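Local coordinates for succinate-semialdehyde dehydrogenase (Synechococcus sp., PDB 4ITA), which probably oxidises succinic semialdehyde to succinate with NADP as cofactor, as a member of the aldehyde dehydrogenase family with a Rossmann-type nucleotide-binding fold, at residues 130-135 / 157-161; 70-75 / 160-164. All blocks are in the same frame, centred on the assembly; numbering follows the deposited sequence.

Both contacts are buried and share N160 and V161, one lying at the NADPH and the other on the helices beside it. Interaction 1 (130-135 / 157-161) joins the loops that follow strands 115-129 and 152-156, neighbours in one sheet; it mixes apolar packing with a hydrogen bond from H157 to P135 and faces the NADPH. Interaction 2 (70-75 / 160-164) lies farther from the chain centre and sets helix 64-75 against the start of helix 162-175, with a carboxylate on backbone amides as its main polar feature. P135 links them, packing on M71 and C164.

Interaction 1: residues 130-135 / 157-161; sequences MPWNFP and HASNV. With NDP (NADPH dihydro-nicotinamide-adenine-dinucleotide phosphate), chain C.
The methylene CB of W132 touches both the methyl CB of A158 and, at 3.7 Å, CG1 of V161, which meet it roughly at right angles, while CB of P135 touches the same V161 methyl from farther off. Beside this apolar centre stands the H157 imidazole, held between two aliphatic groups: CG2 of V161 sits over the middle of one face, and CB of M130 makes an off-centre CH-pi contact with the other. The indole of W132 leaves its backbone between N and the carbonyl carbon (chi1 50°), a torsion that turns one of its faces to the N160 amide. The amide stands nearly upright on that face, with ND2 over it and OD1 of N160 only 3.2 Å from CD1 of W132.

Polar bonds fix the imidazole at both nitrogens. NE2 of H157 donates to O of P135 at 2.8 Å, almost straight (176°), in the ring plane and on a carbonyl lone pair. ND1 of H157 accepts the amide N of A158 at 2.9 Å, somewhat out of the ring plane, a pattern consistent with a neutral ring protonated on NE2.

At the outer edge lies the NADPH. Its O3B hydroxyl donates to O of M130 at 2.8 Å, and NE1 of W132 comes within 3.0 Å of the pyrophosphate oxygen O2N. The beta turn from A158 to V161 offers its amide and hydroxyl to the 2'-phosphate: N of S159 bonds O3X at 2.9 Å, and OG of S159 donates to O1X at 2.7 Å. The two S159 bonds to a phosphate absent from NAD are consistent with this turn helping the enzyme to accept NADP(H), while the H157-to-P135 hydrogen bond ties the residue just before the turn to the other loop.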
loop_
_atom_site.group_PDB
_atom_site.type_symbol
_atom_site.label_atom_id
_atom_site.label_comp_id
_atom_site.label_asym_id
_atom_site.label_seq_id
_atom_site.Cartn_x
_atom_site.Cartn_y
_atom_site.Cartn_z
ATOM N N MET A 130 -15.521 -7.519 4.527
ATOM C CA MET A 130 -15.743 -7.039 5.894
ATOM C C MET A 130 -16.208 -8.145 6.842
ATOM O O MET A 130 -16.773 -9.142 6.408
ATOM C CB MET A 130 -16.753 -5.887 5.885
ATOM C CG MET A 130 -16.210 -4.615 5.222
ATOM S SD MET A 130 -14.902 -3.736 6.147
ATOM C CE MET A 130 -13.714 -3.398 4.844
ATOM N N PRO A 131 -15.965 -7.971 8.151
ATOM C CA PRO A 131 -16.314 -8.990 9.144
ATOM C C PRO A 131 -17.613 -8.697 9.902
ATOM O O PRO A 131 -18.126 -7.576 9.870
ATOM C CB PRO A 131 -15.134 -8.919 10.110
ATOM C CG PRO A 131 -14.853 -7.464 10.163
ATOM C CD PRO A 131 -15.085 -6.940 8.738
ATOM N N TRP A 132 -18.127 -9.703 10.608
ATOM C CA TRP A 132 -19.389 -9.542 11.310
ATOM C C TRP A 132 -19.287 -8.746 12.612
ATOM O O TRP A 132 -20.312 -8.384 13.168
ATOM C CB TRP A 132 -20.061 -10.903 11.575
ATOM C CG TRP A 132 -19.144 -11.921 12.197
ATOM C CD1 TRP A 132 -18.575 -12.992 11.569
ATOM C CD2 TRP A 132 -18.683 -11.966 13.561
ATOM N NE1 TRP A 132 -17.797 -13.699 12.448
ATOM C CE2 TRP A 132 -17.839 -13.089 13.672
ATOM C CE3 TRP A 132 -18.910 -11.178 14.691
ATOM C CZ2 TRP A 132 -17.211 -13.435 14.873
ATOM C CZ3 TRP A 132 -18.270 -11.518 15.884
ATOM C CH2 TRP A 132 -17.435 -12.637 15.962
ATOM N N ASN A 133 -18.084 -8.476 13.120
ATOM C CA ASN A 133 -18.009 -7.958 14.493
ATOM C C ASN A 133 -18.470 -6.516 14.685
ATOM O O ASN A 133 -19.029 -6.180 15.727
ATOM C CB ASN A 133 -16.655 -8.243 15.163
ATOM C CG ASN A 133 -15.525 -7.423 14.600
ATOM O OD1 ASN A 133 -15.517 -7.054 13.423
ATOM N ND2 ASN A 133 -14.543 -7.132 15.447
ATOM N N PHE A 134 -18.253 -5.675 13.678
ATOM C CA PHE A 134 -18.804 -4.321 13.680
ATOM C C PHE A 134 -19.428 -4.145 12.311
ATOM O O PHE A 134 -18.851 -3.507 11.428
ATOM C CB PHE A 134 -17.726 -3.263 13.946
ATOM C CG PHE A 134 -17.153 -3.321 15.337
ATOM C CD1 PHE A 134 -15.977 -4.009 15.591
ATOM C CD2 PHE A 134 -17.794 -2.689 16.388
ATOM C CE1 PHE A 134 -15.446 -4.064 16.879
ATOM C CE2 PHE A 134 -17.269 -2.739 17.682
ATOM C CZ PHE A 134 -16.095 -3.430 17.921
ATOM N N PRO A 135 -20.610 -4.742 12.120
ATOM C CA PRO A 135 -21.149 -4.933 10.770
ATOM C C PRO A 135 -21.606 -3.651 10.081
ATOM O O PRO A 135 -21.762 -3.664 8.860
ATOM C CB PRO A 135 -22.319 -5.897 10.996
ATOM C CG PRO A 135 -22.766 -5.610 12.403
ATOM C CD PRO A 135 -21.509 -5.269 13.165
ATOM N N HIS A 157 -19.715 -8.757 2.497
ATOM C CA HIS A 157 -19.806 -8.787 3.946
ATOM C C HIS A 157 -19.741 -10.235 4.419
ATOM O O HIS A 157 -19.795 -11.176 3.621
ATOM C CB HIS A 157 -21.103 -8.110 4.417
ATOM C CG HIS A 157 -20.950 -7.320 5.680
ATOM N ND1 HIS A 157 -20.044 -7.656 6.663
ATOM C CD2 HIS A 157 -21.586 -6.204 6.114
ATOM C CE1 HIS A 157 -20.127 -6.780 7.650
ATOM N NE2 HIS A 157 -21.056 -5.891 7.344
ATOM N N ALA A 158 -19.629 -10.410 5.727
ATOM C CA ALA A 158 -19.609 -11.739 6.314
ATOM C C ALA A 158 -20.932 -12.445 6.022
ATOM O O ALA A 158 -21.988 -11.808 5.955
ATOM C CB ALA A 158 -19.383 -11.627 7.805
ATOM N N SER A 159 -20.878 -13.765 5.872
ATOM C CA SER A 159 -22.049 -14.529 5.453
ATOM C C SER A 159 -23.156 -14.605 6.494
ATOM O O SER A 159 -24.289 -14.977 6.169
ATOM C CB SER A 159 -21.634 -15.938 5.026
ATOM O OG SER A 159 -20.986 -15.915 3.773
ATOM N N ASN A 160 -22.832 -14.258 7.735
ATOM C CA ASN A 160 -23.804 -14.275 8.820
ATOM C C ASN A 160 -24.433 -12.914 9.115
ATOM O O ASN A 160 -25.262 -12.796 10.009
ATOM C CB ASN A 160 -23.172 -14.839 10.093
ATOM C CG ASN A 160 -21.988 -14.018 10.565
ATOM O OD1 ASN A 160 -21.206 -13.518 9.757
ATOM N ND2 ASN A 160 -21.846 -13.877 11.881
ATOM N N VAL A 161 -24.058 -11.885 8.360
ATOM C CA VAL A 161 -24.744 -10.592 8.504
ATOM C C VAL A 161 -25.373 -10.056 7.203
ATOM O O VAL A 161 -25.209 -8.875 6.866
ATOM C CB VAL A 161 -23.849 -9.516 9.198
ATOM C CG1 VAL A 161 -23.553 -9.917 10.632
ATOM C CG2 VAL A 161 -22.550 -9.290 8.432
HETATM P PA NDP C . -12.861 -13.986 8.844
HETATM O O1A NDP C . -11.521 -13.604 8.285
HETATM O O2A NDP C . -13.234 -15.437 8.970
HETATM O O5B NDP C . -13.994 -13.284 7.957
HETATM C C5B NDP C . -13.939 -11.895 7.611
HETATM C C4B NDP C . -14.455 -11.671 6.192
HETATM O O4B NDP C . -13.569 -12.316 5.272
HETATM C C3B NDP C . -15.822 -12.293 5.935
HETATM O O3B NDP C . -16.510 -11.503 4.955
HETATM C C2B NDP C . -15.471 -13.641 5.336
HETATM O O2B NDP C . -16.497 -14.187 4.519
HETATM C C1B NDP C . -14.311 -13.236 4.468
HETATM N N9A NDP C . -13.375 -14.318 4.126
HETATM C C8A NDP C . -12.957 -15.341 4.898
HETATM N N7A NDP C . -12.061 -16.099 4.222
HETATM C C5A NDP C . -11.889 -15.539 3.014
HETATM C C6A NDP C . -11.096 -15.814 1.805
HETATM N N6A NDP C . -10.271 -16.879 1.769
HETATM N N1A NDP C . -11.230 -14.968 0.766
HETATM C C2A NDP C . -12.043 -13.903 0.796
HETATM N N3A NDP C . -12.801 -13.592 1.858
HETATM C C4A NDP C . -12.755 -14.365 2.962
HETATM O O3 NDP C . -12.919 -13.196 10.264
HETATM P PN NDP C . -13.598 -13.528 11.702
HETATM O O1N NDP C . -13.428 -14.983 12.077
HETATM O O2N NDP C . -14.959 -12.889 11.708
HETATM O O5D NDP C . -12.646 -12.673 12.679
HETATM C C5D NDP C . -12.625 -11.254 12.607
HETATM C C4D NDP C . -11.189 -10.767 12.542
HETATM O O4D NDP C . -11.158 -9.412 12.069
HETATM C C3D NDP C . -10.506 -10.752 13.895
HETATM O O3D NDP C . -9.166 -11.244 13.776
HETATM C C2D NDP C . -10.562 -9.279 14.248
HETATM O O2D NDP C . -9.559 -8.954 15.212
HETATM C C1D NDP C . -10.300 -8.630 12.904
HETATM N N1N NDP C . -10.711 -7.220 12.936
HETATM C C2N NDP C . -9.897 -6.265 12.454
HETATM C C3N NDP C . -10.040 -4.947 12.885
HETATM C C7N NDP C . -9.172 -3.848 12.346
HETATM O O7N NDP C . -9.708 -2.795 12.008
HETATM N N7N NDP C . -7.857 -4.030 12.252
HETATM C C4N NDP C . -11.071 -4.577 13.925
HETATM C C5N NDP C . -12.130 -5.579 13.943
HETATM C C6N NDP C . -11.906 -6.861 13.449
HETATM P P2B NDP C . -17.470 -15.349 5.052
HETATM O O1X NDP C . -18.343 -15.599 3.856
HETATM O O2X NDP C . -16.591 -16.528 5.397
HETATM O O3X NDP C . -18.236 -14.819 6.226
#

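Interaction 2: residues 70-75 / 160-164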
loop_
_atom_site.group_PDB
_atom_site.type_symbol
_atom_site.label_atom_id
_atom_site.label_comp_id
_atom_site.label_asym_id
_atom_site.label_seq_id
_atom_site.Cartn_x
_atom_site.Cartn_y
_atom_site.Cartn_z
ATOM N N ILE A 70 -31.070 -4.895 14.064
ATOM C CA ILE A 70 -30.620 -5.810 13.018
ATOM C C ILE A 70 -29.273 -6.406 13.416
ATOM O O ILE A 70 -29.081 -7.622 13.323
ATOM C CB ILE A 70 -30.492 -5.121 11.644
ATOM C CG1 ILE A 70 -31.818 -4.479 11.225
ATOM C CG2 ILE A 70 -30.041 -6.123 10.590
ATOM C CD1 ILE A 70 -31.694 -3.639 9.963
ATOM N N MET A 71 -28.353 -5.549 13.867
ATOM C CA MET A 71 -27.021 -5.993 14.296
ATOM C C MET A 71 -27.119 -7.020 15.419
ATOM O O MET A 71 -26.514 -8.092 15.356
ATOM C CB MET A 71 -26.157 -4.810 14.759
ATOM C CG MET A 71 -25.858 -3.745 13.690
ATOM S SD MET A 71 -24.706 -2.443 14.243
ATOM C CE MET A 71 -25.681 -0.960 13.916
ATOM N N THR A 72 -27.873 -6.686 16.459
ATOM C CA THR A 72 -28.038 -7.577 17.604
ATOM C C THR A 72 -28.653 -8.914 17.209
ATOM O O THR A 72 -28.192 -9.967 17.644
ATOM C CB THR A 72 -28.884 -6.894 18.687
ATOM O OG1 THR A 72 -28.195 -5.724 19.139
ATOM C CG2 THR A 72 -29.131 -7.829 19.867
ATOM N N THR A 73 -29.683 -8.876 16.371
ATOM C CA THR A 73 -30.336 -10.098 15.932
ATOM C C THR A 73 -29.375 -11.014 15.182
ATOM O O THR A 73 -29.363 -12.225 15.397
ATOM C CB THR A 73 -31.531 -9.778 15.024
ATOM O OG1 THR A 73 -32.497 -9.032 15.771
ATOM C CG2 THR A 73 -32.172 -11.052 14.483
ATOM N N GLU A 74 -28.567 -10.439 14.294
ATOM C CA GLU A 74 -27.694 -11.260 13.461
ATOM C C GLU A 74 -26.419 -11.731 14.147
ATOM O O GLU A 74 -25.978 -12.853 13.914
ATOM C CB GLU A 74 -27.335 -10.543 12.154
ATOM C CG GLU A 74 -28.522 -10.311 11.233
ATOM C CD GLU A 74 -28.106 -10.053 9.800
ATOM O OE1 GLU A 74 -27.357 -9.076 9.562
ATOM O OE2 GLU A 74 -28.532 -10.834 8.919
ATOM N N MET A 75 -25.808 -10.882 14.972
ATOM C CA MET A 75 -24.485 -11.219 15.489
ATOM C C MET A 75 -24.287 -11.056 16.997
ATOM O O MET A 75 -23.187 -11.273 17.499
ATOM C CB MET A 75 -23.380 -10.545 14.666
ATOM C CG MET A 75 -23.542 -9.039 14.455
ATOM S SD MET A 75 -23.303 -8.010 15.947
ATOM C CE MET A 75 -21.598 -8.437 16.376
ATOM N N ASN A 160 -22.832 -14.258 7.735
ATOM C CA ASN A 160 -23.804 -14.275 8.820
ATOM C C ASN A 160 -24.433 -12.914 9.115
ATOM O O ASN A 160 -25.262 -12.796 10.009
ATOM C CB ASN A 160 -23.172 -14.839 10.093
ATOM C CG ASN A 160 -21.988 -14.018 10.565
ATOM O OD1 ASN A 160 -21.206 -13.518 9.757
ATOM N ND2 ASN A 160 -21.846 -13.877 11.881
ATOM N N VAL A 161 -24.058 -11.885 8.360
ATOM C CA VAL A 161 -24.744 -10.592 8.504
ATOM C C VAL A 161 -25.373 -10.056 7.203
ATOM O O VAL A 161 -25.209 -8.875 6.866
ATOM C CB VAL A 161 -23.849 -9.516 9.198
ATOM C CG1 VAL A 161 -23.553 -9.917 10.632
ATOM C CG2 VAL A 161 -22.550 -9.290 8.432
ATOM N N PRO A 162 -26.127 -10.908 6.483
ATOM C CA PRO A 162 -26.718 -10.439 5.224
ATOM C C PRO A 162 -27.706 -9.284 5.410
ATOM O O PRO A 162 -27.743 -8.392 4.565
ATOM C CB PRO A 162 -27.426 -11.693 4.680
ATOM C CG PRO A 162 -27.722 -12.507 5.884
ATOM C CD PRO A 162 -26.557 -12.284 6.798
ATOM N N GLN A 163 -28.494 -9.283 6.479
ATOM C CA GLN A 163 -29.420 -8.171 6.679
ATOM C C GLN A 163 -28.698 -6.856 6.956
ATOM O O GLN A 163 -29.131 -5.802 6.492
ATOM C CB GLN A 163 -30.440 -8.473 7.777
ATOM C CG GLN A 163 -31.354 -9.641 7.449
ATOM C CD GLN A 163 -32.440 -9.816 8.487
ATOM O OE1 GLN A 163 -33.167 -8.872 8.804
ATOM N NE2 GLN A 163 -32.547 -11.021 9.033
ATOM N N CYS A 164 -27.595 -6.909 7.695
ATOM C CA CYS A 164 -26.785 -5.710 7.893
ATOM C C CYS A 164 -26.233 -5.214 6.567
ATOM O O CYS A 164 -26.291 -4.024 6.264
ATOM C CB CYS A 164 -25.627 -5.969 8.865
ATOM S SG CYS A 164 -26.117 -6.245 10.582
HETATM O O HOH W 1 -26.696 -14.362 11.621
HETATM O O HOH W 2 -23.813 -14.451 13.779
#
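E74 leaves its helix with CG anti to the carbonyl carbon (chi1 -65°) and runs on extended through chi2 (-160°), a shape that carries its carboxylate across to the first turn of helix 162-175. There each oxygen takes one backbone amide. N of C164 donates to OE1 at 2.9 Å, reaching it from above the carboxylate plane, and N of Q163 donates to OE2, also at 2.9 Å, from the syn side and tilted out of the plane. OE2 has a second partner in T7 OG1, which also holds NE2 of Q163. With a leucine here, the Q163 and C164 amides would probably be left without their acceptor, and T7 would lose one of its partners.

Apolar contacts extend the interface along the helix on either side of E74: CG2 of I70 packs 3.7 Å from CB of Q163, CG of M71 approaches SG of C164, and CG of M75 meets V161 CG1. A water bridges the segments, donating to O of E74 at 2.7 Å and accepting from side-chain ND2 of N160. V161, at the N-cap position, has no polar side chain, so E74 from helix 64-75 accepts the first-turn amides at this helix N-terminus.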